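Thg1-like uncharacterized protein (Bacillus thuringiensis, PDB 4KGM) probably acts as a tRNA(His) guanylyltransferase-like nucleotidyltransferase, binding ATP and magnesium ions at a catalytic domain resembling the polymerase palm. Local coordinates at residues Ile26-Gly31 and Ile145-Asp150; Gly199-Lys204 and Arg230-Gln235; Ala32-Tyr37 and Glu51-Thr56. All coordinates share one frame; numbering follows the deposited sequence.

Contact 1. Residues Ile26-Gly31 and Ile145-Asp150. With MG (magnesium ion), chain G; MG (magnesium ion), chain H; ATP (adenosine-5'-triphosphate), chain E.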
loop_
_atom_site.group_PDB
_atom_site.type_symbol
_atom_site.label_atom_id
_atom_site.label_comp_id
_atom_site.label_asym_id
_atom_site.label_seq_id
_atom_site.Cartn_x
_atom_site.Cartn_y
_atom_site.Cartn_z
ATOM N N ILE A 26 -12.451 10.876 0.640
ATOM C CA ILE A 26 -12.638 11.600 1.889
ATOM C C ILE A 26 -11.295 11.939 2.526
ATOM O O ILE A 26 -10.439 11.068 2.692
ATOM C CB ILE A 26 -13.477 10.786 2.892
ATOM C CG1 ILE A 26 -14.904 10.604 2.373
ATOM C CG2 ILE A 26 -13.496 11.469 4.250
ATOM C CD1 ILE A 26 -15.684 11.892 2.289
ATOM N N VAL A 27 -11.116 13.210 2.876
ATOM C CA VAL A 27 -9.924 13.653 3.590
ATOM C C VAL A 27 -10.303 14.202 4.960
ATOM O O VAL A 27 -11.125 15.114 5.061
ATOM C CB VAL A 27 -9.182 14.755 2.817
ATOM C CG1 VAL A 27 -7.970 15.231 3.608
ATOM C CG2 VAL A 27 -8.765 14.253 1.442
ATOM N N ARG A 28 -9.716 13.646 6.015
ATOM C CA ARG A 28 -9.941 14.175 7.356
ATOM C C ARG A 28 -8.679 14.801 7.948
ATOM O O ARG A 28 -7.595 14.217 7.907
ATOM C CB ARG A 28 -10.520 13.116 8.307
ATOM C CG ARG A 28 -10.960 13.703 9.652
ATOM C CD ARG A 28 -11.857 12.766 10.457
ATOM N NE ARG A 28 -11.139 11.607 10.981
ATOM C CZ ARG A 28 -11.340 10.357 10.575
ATOM N NH1 ARG A 28 -12.248 10.099 9.644
ATOM N NH2 ARG A 28 -10.638 9.364 11.107
ATOM N N ILE A 29 -8.831 16.003 8.481
ATOM C CA ILE A 29 -7.739 16.716 9.117
ATOM C C ILE A 29 -8.081 16.913 10.588
ATOM O O ILE A 29 -9.144 17.404 10.910
ATOM C CB ILE A 29 -7.509 18.074 8.426
ATOM C CG1 ILE A 29 -6.940 17.863 7.033
ATOM C CG2 ILE A 29 -6.572 18.951 9.225
ATOM C CD1 ILE A 29 -7.336 18.933 6.052
ATOM N N ASP A 30 -7.182 16.515 11.473
ATOM C CA ASP A 30 -7.432 16.616 12.910
ATOM C C ASP A 30 -6.296 17.331 13.638
ATOM O O ASP A 30 -5.125 16.994 13.462
ATOM C CB ASP A 30 -7.652 15.226 13.513
ATOM C CG ASP A 30 -8.175 15.282 14.938
ATOM O OD1 ASP A 30 -7.355 15.406 15.873
ATOM O OD2 ASP A 30 -9.409 15.198 15.125
ATOM N N GLY A 31 -6.652 18.316 14.459
ATOM C CA GLY A 31 -5.676 19.097 15.198
ATOM C C GLY A 31 -4.837 18.265 16.149
ATOM O O GLY A 31 -5.354 17.399 16.853
ATOM N N ILE A 145 -22.863 10.997 8.533
ATOM C CA ILE A 145 -23.774 10.575 9.592
ATOM C C ILE A 145 -22.965 10.030 10.762
ATOM O O ILE A 145 -23.272 10.294 11.926
ATOM C CB ILE A 145 -24.754 9.492 9.097
ATOM C CG1 ILE A 145 -25.727 10.078 8.075
ATOM C CG2 ILE A 145 -25.530 8.891 10.261
ATOM C CD1 ILE A 145 -26.599 9.045 7.396
ATOM N N TRP A 146 -21.918 9.277 10.440
ATOM C CA TRP A 146 -21.021 8.729 11.447
ATOM C C TRP A 146 -20.260 9.846 12.150
ATOM O O TRP A 146 -19.971 9.759 13.343
ATOM C CB TRP A 146 -20.048 7.746 10.797
ATOM C CG TRP A 146 -18.997 7.204 11.713
ATOM C CD1 TRP A 146 -19.193 6.603 12.921
ATOM C CD2 TRP A 146 -17.585 7.180 11.476
ATOM N NE1 TRP A 146 -17.988 6.221 13.461
ATOM C CE2 TRP A 146 -16.985 6.562 12.591
ATOM C CE3 TRP A 146 -16.769 7.626 10.431
ATOM C CZ2 TRP A 146 -15.607 6.380 12.694
ATOM C CZ3 TRP A 146 -15.399 7.444 10.534
ATOM C CH2 TRP A 146 -14.833 6.826 11.658
ATOM N N ARG A 147 -19.952 10.901 11.405
ATOM C CA ARG A 147 -19.223 12.039 11.953
ATOM C C ARG A 147 -20.115 12.931 12.813
ATOM O O ARG A 147 -19.665 13.483 13.817
ATOM C CB ARG A 147 -18.579 12.854 10.831
ATOM C CG ARG A 147 -17.433 12.146 10.119
ATOM C CD ARG A 147 -16.191 12.077 10.992
ATOM N NE ARG A 147 -16.133 10.866 11.803
ATOM C CZ ARG A 147 -15.298 10.690 12.822
ATOM N NH1 ARG A 147 -14.456 11.654 13.166
ATOM N NH2 ARG A 147 -15.310 9.553 13.504
ATOM N N GLN A 148 -21.376 13.071 12.414
ATOM C CA GLN A 148 -22.339 13.844 13.191
ATOM C C GLN A 148 -22.696 13.139 14.498
ATOM O O GLN A 148 -22.935 13.788 15.515
ATOM C CB GLN A 148 -23.607 14.117 12.379
ATOM C CG GLN A 148 -23.508 15.313 11.448
ATOM C CD GLN A 148 -24.843 15.673 10.825
ATOM O OE1 GLN A 148 -25.766 14.857 10.791
ATOM N NE2 GLN A 148 -24.955 16.902 10.332
ATOM N N GLN A 149 -22.734 11.811 14.464
ATOM C CA GLN A 149 -23.005 11.029 15.666
ATOM C C GLN A 149 -21.828 11.107 16.632
ATOM O O GLN A 149 -21.994 10.968 17.843
ATOM C CB GLN A 149 -23.322 9.574 15.311
ATOM C CG GLN A 149 -24.666 9.385 14.618
ATOM C CD GLN A 149 -24.914 7.949 14.189
ATOM O OE1 GLN A 149 -24.162 7.040 14.545
ATOM N NE2 GLN A 149 -25.975 7.738 13.417
ATOM N N ASP A 150 -20.638 11.332 16.086
ATOM C CA ASP A 150 -19.447 11.529 16.901
ATOM C C ASP A 150 -19.375 12.985 17.350
ATOM O O ASP A 150 -18.689 13.319 18.318
ATOM C CB ASP A 150 -18.190 11.151 16.117
ATOM C CG ASP A 150 -16.928 11.260 16.950
ATOM O OD1 ASP A 150 -16.278 12.326 16.909
ATOM O OD2 ASP A 150 -16.585 10.281 17.647
HETATM MG MG MG G . -6.997 16.339 17.748
HETATM MG MG MG H . -10.073 15.308 17.359
HETATM P PG ATP E . -4.586 14.270 19.363
HETATM O O1G ATP E . -5.211 12.946 19.736
HETATM O O2G ATP E . -3.080 14.246 19.247
HETATM O O3G ATP E . -5.277 14.964 18.214
HETATM P PB ATP E . -6.239 16.006 20.863
HETATM O O1B ATP E . -6.472 16.907 19.673
HETATM O O2B ATP E . -6.207 16.614 22.244
HETATM O O3B ATP E . -4.861 15.196 20.657
HETATM P PA ATP E . -8.865 15.182 20.463
HETATM O O1A ATP E . -9.763 14.053 20.906
HETATM O O2A ATP E . -8.860 15.635 19.022
HETATM O O3A ATP E . -7.351 14.841 20.883
HETATM O "O5'" ATP E . -9.143 16.471 21.389
HETATM C "C5'" ATP E . -9.867 17.593 20.890
HETATM C "C4'" ATP E . -9.829 18.708 21.928
HETATM O "O4'" ATP E . -10.116 19.974 21.331
HETATM C "C3'" ATP E . -10.856 18.489 23.029
HETATM O "O3'" ATP E . -10.192 18.177 24.257
HETATM C "C2'" ATP E . -11.604 19.801 23.161
HETATM O "O2'" ATP E . -11.555 20.266 24.513
HETATM C "C1'" ATP E . -10.882 20.770 22.238
HETATM N N9 ATP E . -11.848 21.629 21.505
HETATM C C8 ATP E . -12.467 21.322 20.350
HETATM N N7 ATP E . -13.285 22.329 19.949
HETATM C C5 ATP E . -13.194 23.312 20.863
HETATM C C6 ATP E . -13.792 24.655 21.052
HETATM N N6 ATP E . -14.674 25.163 20.158
HETATM N N1 ATP E . -13.425 25.357 22.147
HETATM C C2 ATP E . -12.549 24.865 23.042
HETATM N N3 ATP E . -11.969 23.656 22.935
HETATM C C4 ATP E . -12.246 22.846 21.886
HETATM O O HOH W 1 -10.507 13.421 17.015
#
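R28 on strand 25-31 and R147 on helix 140-160 are the nearest backbone pair, yet their CA atoms stand 10.6 Å apart, so long side chains must bridge the gap. Only about 110 Å² is buried between 26-31 and 145-150, and no hydrogen bond crosses. R28 leaves the strand with CG anti to the backbone N (chi1 -171°) and bends at chi3, while R147 bends at chi2 and chi3; the two chains cross at roughly a right angle. Their guanidinium groups stack in an offset, tilted way, centres 4.6 Å apart and planes inclined by 29°. The nearest approach is CD of R28 to NH1 of R147, at 3.9 Å. W146 borders the pair obliquely, its CZ3 lying 4.2 Å from NH1 of R28, and one face of its indole is covered by NH2 of R147. D30, at the end of the same strand, splits its carboxylate between two magnesium ions: OD1 of D30 binds one at 2.1 Å, OD2 of D30 the other at 2.3 Å. The carbonyl O of G31 joins the first ion, also at 2.1 Å, and D75 completes the protein ligands; both ions hold ATP phosphate oxygens as well. Each arginine has its own acid: E76 pairs with R147, and E12 of the second subunit with R28, whose NH1 also bonds to Y143. These carboxylates probably offset the like charges, so the stacked arginines can connect strand, helix and subunit interface beside the two-metal nucleotide site.

Contact 2. Residues Gly199-Lys204 and Arg230-Gln235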
loop_
_atom_site.group_PDB
_atom_site.type_symbol
_atom_site.label_atom_id
_atom_site.label_comp_id
_atom_site.label_asym_id
_atom_site.label_seq_id
_atom_site.Cartn_x
_atom_site.Cartn_y
_atom_site.Cartn_z
ATOM N N GLY A 199 -22.143 20.032 14.821
ATOM C CA GLY A 199 -21.243 20.626 13.847
ATOM C C GLY A 199 -21.972 21.217 12.654
ATOM O O GLY A 199 -23.201 21.191 12.595
ATOM N N ILE A 200 -21.214 21.753 11.701
ATOM C CA ILE A 200 -21.802 22.318 10.490
ATOM C C ILE A 200 -21.022 21.955 9.230
ATOM O O ILE A 200 -19.909 21.431 9.303
ATOM C CB ILE A 200 -21.942 23.855 10.578
ATOM C CG1 ILE A 200 -20.719 24.475 11.262
ATOM C CG2 ILE A 200 -23.213 24.234 11.321
ATOM C CD1 ILE A 200 -19.530 24.688 10.347
ATOM N N CYS A 201 -21.615 22.246 8.078
ATOM C CA CYS A 201 -20.969 21.994 6.797
ATOM C C CYS A 201 -20.605 23.290 6.083
ATOM O O CYS A 201 -21.122 24.359 6.408
ATOM C CB CYS A 201 -21.866 21.145 5.894
ATOM S SG CYS A 201 -21.889 19.388 6.292
ATOM N N ILE A 202 -19.705 23.178 5.112
ATOM C CA ILE A 202 -19.337 24.298 4.256
ATOM C C ILE A 202 -19.647 23.926 2.814
ATOM O O ILE A 202 -19.047 23.005 2.263
ATOM C CB ILE A 202 -17.841 24.625 4.370
ATOM C CG1 ILE A 202 -17.432 24.738 5.840
ATOM C CG2 ILE A 202 -17.514 25.898 3.605
ATOM C CD1 ILE A 202 -18.151 25.819 6.596
ATOM N N ILE A 203 -20.592 24.638 2.209
ATOM C CA ILE A 203 -21.039 24.330 0.855
ATOM C C ILE A 203 -20.924 25.557 -0.042
ATOM O O ILE A 203 -21.098 26.685 0.415
ATOM C CB ILE A 203 -22.502 23.820 0.851
ATOM C CG1 ILE A 203 -22.637 22.570 1.720
ATOM C CG2 ILE A 203 -22.982 23.514 -0.562
ATOM C CD1 ILE A 203 -23.939 21.831 1.516
ATOM N N LYS A 204 -20.610 25.332 -1.314
ATOM C CA LYS A 204 -20.617 26.400 -2.301
ATOM C C LYS A 204 -22.036 26.924 -2.493
ATOM O O LYS A 204 -22.947 26.167 -2.830
ATOM C CB LYS A 204 -20.058 25.902 -3.635
ATOM C CG LYS A 204 -20.103 26.935 -4.749
ATOM C CD LYS A 204 -19.508 26.390 -6.037
ATOM C CE LYS A 204 -18.049 26.007 -5.852
ATOM N NZ LYS A 204 -17.459 25.456 -7.103
ATOM N N ARG A 230 -30.457 12.699 3.745
ATOM C CA ARG A 230 -29.285 12.113 3.103
ATOM C C ARG A 230 -28.942 12.765 1.765
ATOM O O ARG A 230 -27.787 12.742 1.337
ATOM C CB ARG A 230 -29.478 10.605 2.931
ATOM C CG ARG A 230 -29.563 9.848 4.247
ATOM C CD ARG A 230 -30.022 8.417 4.035
ATOM N NE ARG A 230 -29.145 7.698 3.121
ATOM C CZ ARG A 230 -28.106 6.963 3.506
ATOM N NH1 ARG A 230 -27.816 6.850 4.795
ATOM N NH2 ARG A 230 -27.361 6.343 2.601
ATOM N N GLU A 231 -29.941 13.350 1.112
ATOM C CA GLU A 231 -29.732 14.010 -0.176
ATOM C C GLU A 231 -28.855 15.255 -0.024
ATOM O O GLU A 231 -28.259 15.727 -0.991
ATOM C CB GLU A 231 -31.075 14.353 -0.831
ATOM C CG GLU A 231 -30.981 15.048 -2.194
ATOM C CD GLU A 231 -30.287 14.205 -3.254
ATOM O OE1 GLU A 231 -29.762 14.791 -4.225
ATOM O OE2 GLU A 231 -30.273 12.961 -3.127
ATOM N N TYR A 232 -28.774 15.771 1.199
ATOM C CA TYR A 232 -27.914 16.910 1.504
ATOM C C TYR A 232 -26.460 16.599 1.159
ATOM O O TYR A 232 -25.709 17.478 0.732
ATOM C CB TYR A 232 -28.036 17.283 2.982
ATOM C CG TYR A 232 -27.213 18.484 3.394
ATOM C CD1 TYR A 232 -27.678 19.775 3.181
ATOM C CD2 TYR A 232 -25.975 18.327 4.006
ATOM C CE1 TYR A 232 -26.934 20.875 3.560
ATOM C CE2 TYR A 232 -25.223 19.422 4.388
ATOM C CZ TYR A 232 -25.708 20.692 4.165
ATOM O OH TYR A 232 -24.965 21.787 4.541
ATOM N N VAL A 233 -26.071 15.341 1.344
ATOM C CA VAL A 233 -24.732 14.888 0.989
ATOM C C VAL A 233 -24.730 14.219 -0.385
ATOM O O VAL A 233 -23.873 14.500 -1.223
ATOM C CB VAL A 233 -24.176 13.900 2.036
ATOM C CG1 VAL A 233 -22.860 13.301 1.560
ATOM C CG2 VAL A 233 -24.002 14.591 3.379
ATOM N N GLU A 234 -25.710 13.350 -0.614
ATOM C CA GLU A 234 -25.775 12.552 -1.836
ATOM C C GLU A 234 -25.937 13.378 -3.111
ATOM O O GLU A 234 -25.738 12.866 -4.214
ATOM C CB GLU A 234 -26.882 11.498 -1.734
ATOM C CG GLU A 234 -26.595 10.421 -0.698
ATOM C CD GLU A 234 -27.609 9.296 -0.722
ATOM O OE1 GLU A 234 -28.719 9.508 -1.252
ATOM O OE2 GLU A 234 -27.292 8.199 -0.212
ATOM N N GLN A 235 -26.290 14.651 -2.960
ATOM C CA GLN A 235 -26.404 15.555 -4.100
ATOM C C GLN A 235 -25.050 15.771 -4.766
ATOM O O GLN A 235 -24.975 16.140 -5.939
ATOM C CB GLN A 235 -26.980 16.904 -3.663
ATOM C CG GLN A 235 -26.169 17.599 -2.581
ATOM C CD GLN A 235 -26.697 18.980 -2.245
ATOM O OE1 GLN A 235 -27.149 19.716 -3.122
ATOM N NE2 GLN A 235 -26.644 19.337 -0.966
#
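C201 and I203 of strand 200-206 meet Y232 of helix 231-237; the short axes of 200-204 and 231-235 pass 11.6 Å apart at their closest, at 43°. Beyond G199 and I200, where the strand begins, C201 is the first residue to touch: its side chain starts toward the helix, and the sulfur approaches the tyrosine ring at the rim, SG of C201 lying 5.2 Å from the centroid of Y232 and 87° off the ring normal. This is a Cys sulfur-aromatic contact of the edge type, with SG of C201 at 3.8 Å from CE2 of Y232. CB of C201 meets the phenol oxygen of the same ring. I202 points away from the helix, which fits the strand geometry, and its side chain packs on V219 and V70. I203 turns back to the helix, and its CD1 reaches the phenol end of Y232, 3.4 Å from CZ of Y232. The tyrosine gets there because its CG is anti to the backbone N (chi1 -178°), extending the ring across the gap. Q235 lies at the margin, NE2 of Q235 standing 4.4 Å from CD1 of I203; the same NE2 donates a nearly straight bond to O of Y232 at 2.7 Å, with the acceptor in the plane of the amide. Y232 also packs on D220, T223, P224 and I226, and C201 on L69 and Y71 of the adjoining strand, while V233 packs on V140 and F144 of helix 140-160. The arrangement is an alpha/beta layer packing: a short C-terminal helix laid mainly through Y232 on a face of the six-stranded antiparallel sheet.

Contact 3. Residues Ala32-Tyr37 and Glu51-Thr56. With ATP (adenosine-5'-triphosphate), chain E.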
loop_
_atom_site.group_PDB
_atom_site.type_symbol
_atom_site.label_atom_id
_atom_site.label_comp_id
_atom_site.label_asym_id
_atom_site.label_seq_id
_atom_site.Cartn_x
_atom_site.Cartn_y
_atom_site.Cartn_z
ATOM N N ALA A 32 -3.536 18.532 16.171
ATOM C CA ALA A 32 -2.618 17.797 17.035
ATOM C C ALA A 32 -2.562 18.402 18.435
ATOM O O ALA A 32 -2.302 19.596 18.594
ATOM C CB ALA A 32 -1.227 17.754 16.417
ATOM N N HIS A 33 -2.809 17.565 19.441
ATOM C CA HIS A 33 -2.772 17.979 20.843
ATOM C C HIS A 33 -3.634 19.208 21.111
ATOM O O HIS A 33 -3.179 20.166 21.734
ATOM C CB HIS A 33 -1.333 18.254 21.291
ATOM C CG HIS A 33 -0.405 17.099 21.086
ATOM N ND1 HIS A 33 -0.600 15.871 21.681
ATOM C CD2 HIS A 33 0.730 16.986 20.356
ATOM C CE1 HIS A 33 0.372 15.051 21.324
ATOM N NE2 HIS A 33 1.192 15.703 20.520
ATOM N N PHE A 34 -4.877 19.180 20.640
ATOM C CA PHE A 34 -5.763 20.328 20.806
ATOM C C PHE A 34 -6.416 20.380 22.185
ATOM O O PHE A 34 -7.330 21.167 22.423
ATOM C CB PHE A 34 -6.796 20.399 19.679
ATOM C CG PHE A 34 -6.426 21.369 18.592
ATOM C CD1 PHE A 34 -5.151 21.365 18.051
ATOM C CD2 PHE A 34 -7.347 22.288 18.117
ATOM C CE1 PHE A 34 -4.800 22.258 17.058
ATOM C CE2 PHE A 34 -7.003 23.182 17.121
ATOM C CZ PHE A 34 -5.726 23.167 16.591
ATOM N N HIS A 35 -5.941 19.531 23.087
ATOM C CA HIS A 35 -6.345 19.585 24.485
ATOM C C HIS A 35 -5.488 20.626 25.188
ATOM O O HIS A 35 -5.923 21.275 26.139
ATOM C CB HIS A 35 -6.156 18.218 25.145
ATOM C CG HIS A 35 -4.761 17.683 25.033
ATOM N ND1 HIS A 35 -4.323 16.971 23.939
ATOM C CD2 HIS A 35 -3.707 17.761 25.878
ATOM C CE1 HIS A 35 -3.058 16.631 24.114
ATOM N NE2 HIS A 35 -2.660 17.099 25.283
ATOM N N THR A 36 -4.259 20.774 24.701
ATOM C CA THR A 36 -3.303 21.737 25.230
ATOM C C THR A 36 -3.467 23.080 24.532
ATOM O O THR A 36 -3.453 24.133 25.172
ATOM C CB THR A 36 -1.856 21.251 25.013
ATOM O OG1 THR A 36 -1.662 19.999 25.680
ATOM C CG2 THR A 36 -0.859 22.270 25.544
ATOM N N TYR A 37 -3.621 23.034 23.212
ATOM C CA TYR A 37 -3.754 24.241 22.407
ATOM C C TYR A 37 -5.010 25.030 22.766
ATOM O O TYR A 37 -5.000 26.260 22.762
ATOM C CB TYR A 37 -3.761 23.891 20.917
ATOM C CG TYR A 37 -3.870 25.094 20.006
ATOM C CD1 TYR A 37 -2.745 25.836 19.670
ATOM C CD2 TYR A 37 -5.095 25.483 19.478
ATOM C CE1 TYR A 37 -2.837 26.933 18.839
ATOM C CE2 TYR A 37 -5.197 26.581 18.645
ATOM C CZ TYR A 37 -4.064 27.301 18.329
ATOM O OH TYR A 37 -4.154 28.394 17.503
ATOM N N GLU A 51 -14.754 29.832 14.477
ATOM C CA GLU A 51 -14.771 30.651 13.268
ATOM C C GLU A 51 -13.423 30.640 12.552
ATOM O O GLU A 51 -13.326 31.029 11.387
ATOM C CB GLU A 51 -15.188 32.088 13.589
ATOM C CG GLU A 51 -16.660 32.239 13.933
ATOM C CD GLU A 51 -17.052 33.677 14.213
ATOM O OE1 GLU A 51 -16.195 34.572 14.055
ATOM O OE2 GLU A 51 -18.221 33.909 14.591
ATOM N N ALA A 52 -12.386 30.201 13.257
ATOM C CA ALA A 52 -11.063 30.063 12.665
ATOM C C ALA A 52 -11.000 28.778 11.845
ATOM O O ALA A 52 -10.307 28.710 10.827
ATOM C CB ALA A 52 -9.993 30.063 13.742
ATOM N N PHE A 53 -11.728 27.760 12.299
ATOM C CA PHE A 53 -11.856 26.515 11.554
ATOM C C PHE A 53 -12.725 26.724 10.322
ATOM O O PHE A 53 -12.469 26.149 9.263
ATOM C CB PHE A 53 -12.461 25.416 12.428
ATOM C CG PHE A 53 -11.456 24.683 13.270
ATOM C CD1 PHE A 53 -10.620 23.734 12.704
ATOM C CD2 PHE A 53 -11.354 24.932 14.629
ATOM C CE1 PHE A 53 -9.696 23.057 13.475
ATOM C CE2 PHE A 53 -10.433 24.256 15.406
ATOM C CZ PHE A 53 -9.602 23.318 14.827
ATOM N N TRP A 54 -13.753 27.553 10.466
ATOM C CA TRP A 54 -14.682 27.813 9.372
ATOM C C TRP A 54 -13.990 28.544 8.226
ATOM O O TRP A 54 -14.272 28.286 7.058
ATOM C CB TRP A 54 -15.892 28.606 9.869
ATOM C CG TRP A 54 -16.666 27.897 10.939
ATOM C CD1 TRP A 54 -16.553 26.586 11.301
ATOM C CD2 TRP A 54 -17.664 28.465 11.798
ATOM N NE1 TRP A 54 -17.419 26.302 12.328
ATOM C CE2 TRP A 54 -18.114 27.438 12.650
ATOM C CE3 TRP A 54 -18.222 29.740 11.924
ATOM C CZ2 TRP A 54 -19.096 27.648 13.617
ATOM C CZ3 TRP A 54 -19.198 29.946 12.885
ATOM C CH2 TRP A 54 -19.624 28.905 13.717
ATOM N N GLU A 55 -13.082 29.452 8.568
ATOM C CA GLU A 55 -12.292 30.149 7.560
ATOM C C GLU A 55 -11.277 29.195 6.948
ATOM O O GLU A 55 -10.926 29.312 5.775
ATOM C CB GLU A 55 -11.586 31.363 8.165
ATOM C CG GLU A 55 -12.518 32.517 8.477
ATOM C CD GLU A 55 -13.249 33.018 7.246
ATOM O OE1 GLU A 55 -12.574 33.457 6.289
ATOM O OE2 GLU A 55 -14.497 32.966 7.230
ATOM N N THR A 56 -10.808 28.250 7.755
ATOM C CA THR A 56 -9.902 27.218 7.277
ATOM C C THR A 56 -10.641 26.305 6.305
ATOM O O THR A 56 -10.125 25.968 5.238
ATOM C CB THR A 56 -9.333 26.388 8.442
ATOM O OG1 THR A 56 -8.581 27.241 9.314
ATOM C CG2 THR A 56 -8.427 25.285 7.924
HETATM P PG ATP E . -4.586 14.270 19.363
HETATM O O1G ATP E . -5.211 12.946 19.736
HETATM O O2G ATP E . -3.080 14.246 19.247
HETATM O O3G ATP E . -5.277 14.964 18.214
HETATM P PB ATP E . -6.239 16.006 20.863
HETATM O O1B ATP E . -6.472 16.907 19.673
HETATM O O2B ATP E . -6.207 16.614 22.244
HETATM O O3B ATP E . -4.861 15.196 20.657
HETATM P PA ATP E . -8.865 15.182 20.463
HETATM O O1A ATP E . -9.763 14.053 20.906
HETATM O O2A ATP E . -8.860 15.635 19.022
HETATM O O3A ATP E . -7.351 14.841 20.883
HETATM O "O5'" ATP E . -9.143 16.471 21.389
HETATM C "C5'" ATP E . -9.867 17.593 20.890
HETATM C "C4'" ATP E . -9.829 18.708 21.928
HETATM O "O4'" ATP E . -10.116 19.974 21.331
HETATM C "C3'" ATP E . -10.856 18.489 23.029
HETATM O "O3'" ATP E . -10.192 18.177 24.257
HETATM C "C2'" ATP E . -11.604 19.801 23.161
HETATM O "O2'" ATP E . -11.555 20.266 24.513
HETATM C "C1'" ATP E . -10.882 20.770 22.238
HETATM N N9 ATP E . -11.848 21.629 21.505
HETATM C C8 ATP E . -12.467 21.322 20.350
HETATM N N7 ATP E . -13.285 22.329 19.949
HETATM C C5 ATP E . -13.194 23.312 20.863
HETATM C C6 ATP E . -13.792 24.655 21.052
HETATM N N6 ATP E . -14.674 25.163 20.158
HETATM N N1 ATP E . -13.425 25.357 22.147
HETATM C C2 ATP E . -12.549 24.865 23.042
HETATM N N3 ATP E . -11.969 23.656 22.935
HETATM C C4 ATP E . -12.246 22.846 21.886
#
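F34 and F53 mark the nearest backbone approach, 12.7 Å between their CA atoms, where the short, weakly bonded helix 34-37 faces helix 47-63. Contact therefore depends on two rings advancing from opposite directions. They meet rim to rim, neither over the other's face: the centroids are 5.9 Å apart and the planes inclined at 57°. CE2 of F34 comes to 3.5 Å from CZ of F53, close to the plane of the F53 ring. F53 swings its CG anti to the carbonyl carbon (chi1 -85°), and this torsion brings CZ up to F34. CD2 of Y37 lies over one face of F34, F128 meets the same ring, and F53 is stacked with H72 and adjoins F112, so the pair belongs to a wider aromatic cluster.

The same turn also binds the triphosphate. The backbone N of F34 leads, donating to O1B of ATP at 2.9 Å, and the backbone N of H33 adds a weak bond to O2G of ATP at 3.3 Å. In the modelled conformer of H35, one of two, ND1 of H35 reaches O2B of ATP at 2.6 Å, near the imidazole plane; this bond is less certain. The beta phosphate is thus held chiefly by the F34 amide. CB of F34 borders the nucleotide too, 3.5 Å from O1B of ATP, while the CE2 edge of the ring reaches F53; the apolar contact ties the phosphate-binding turn directly to the packing between the sheet and its helices.

The 32-37/51-56 contact is buried and purely apolar across its segments, whereas contacts 1 and 2 are partly buried. Contacts 1 and 3 share the nucleotide: strand 25-31 runs almost directly into helix 34-37, so one continuous piece of chain supplies metal ligands in the former and hydrogen-bond donors to the phosphates in the latter. Contact 1 is the charged one, its centre about 5 Å from the centre of the chain yet reaching a second subunit; contact 2, its centre about 12 Å from that point, relies on sulfur, aliphatic and aromatic packing. Contacts 1 and 2 meet where CD1 of I145 lies 3.6 Å from NH1 of R230, and both reach the same sheet. Contacts 2 and 3 meet through I200 and W54.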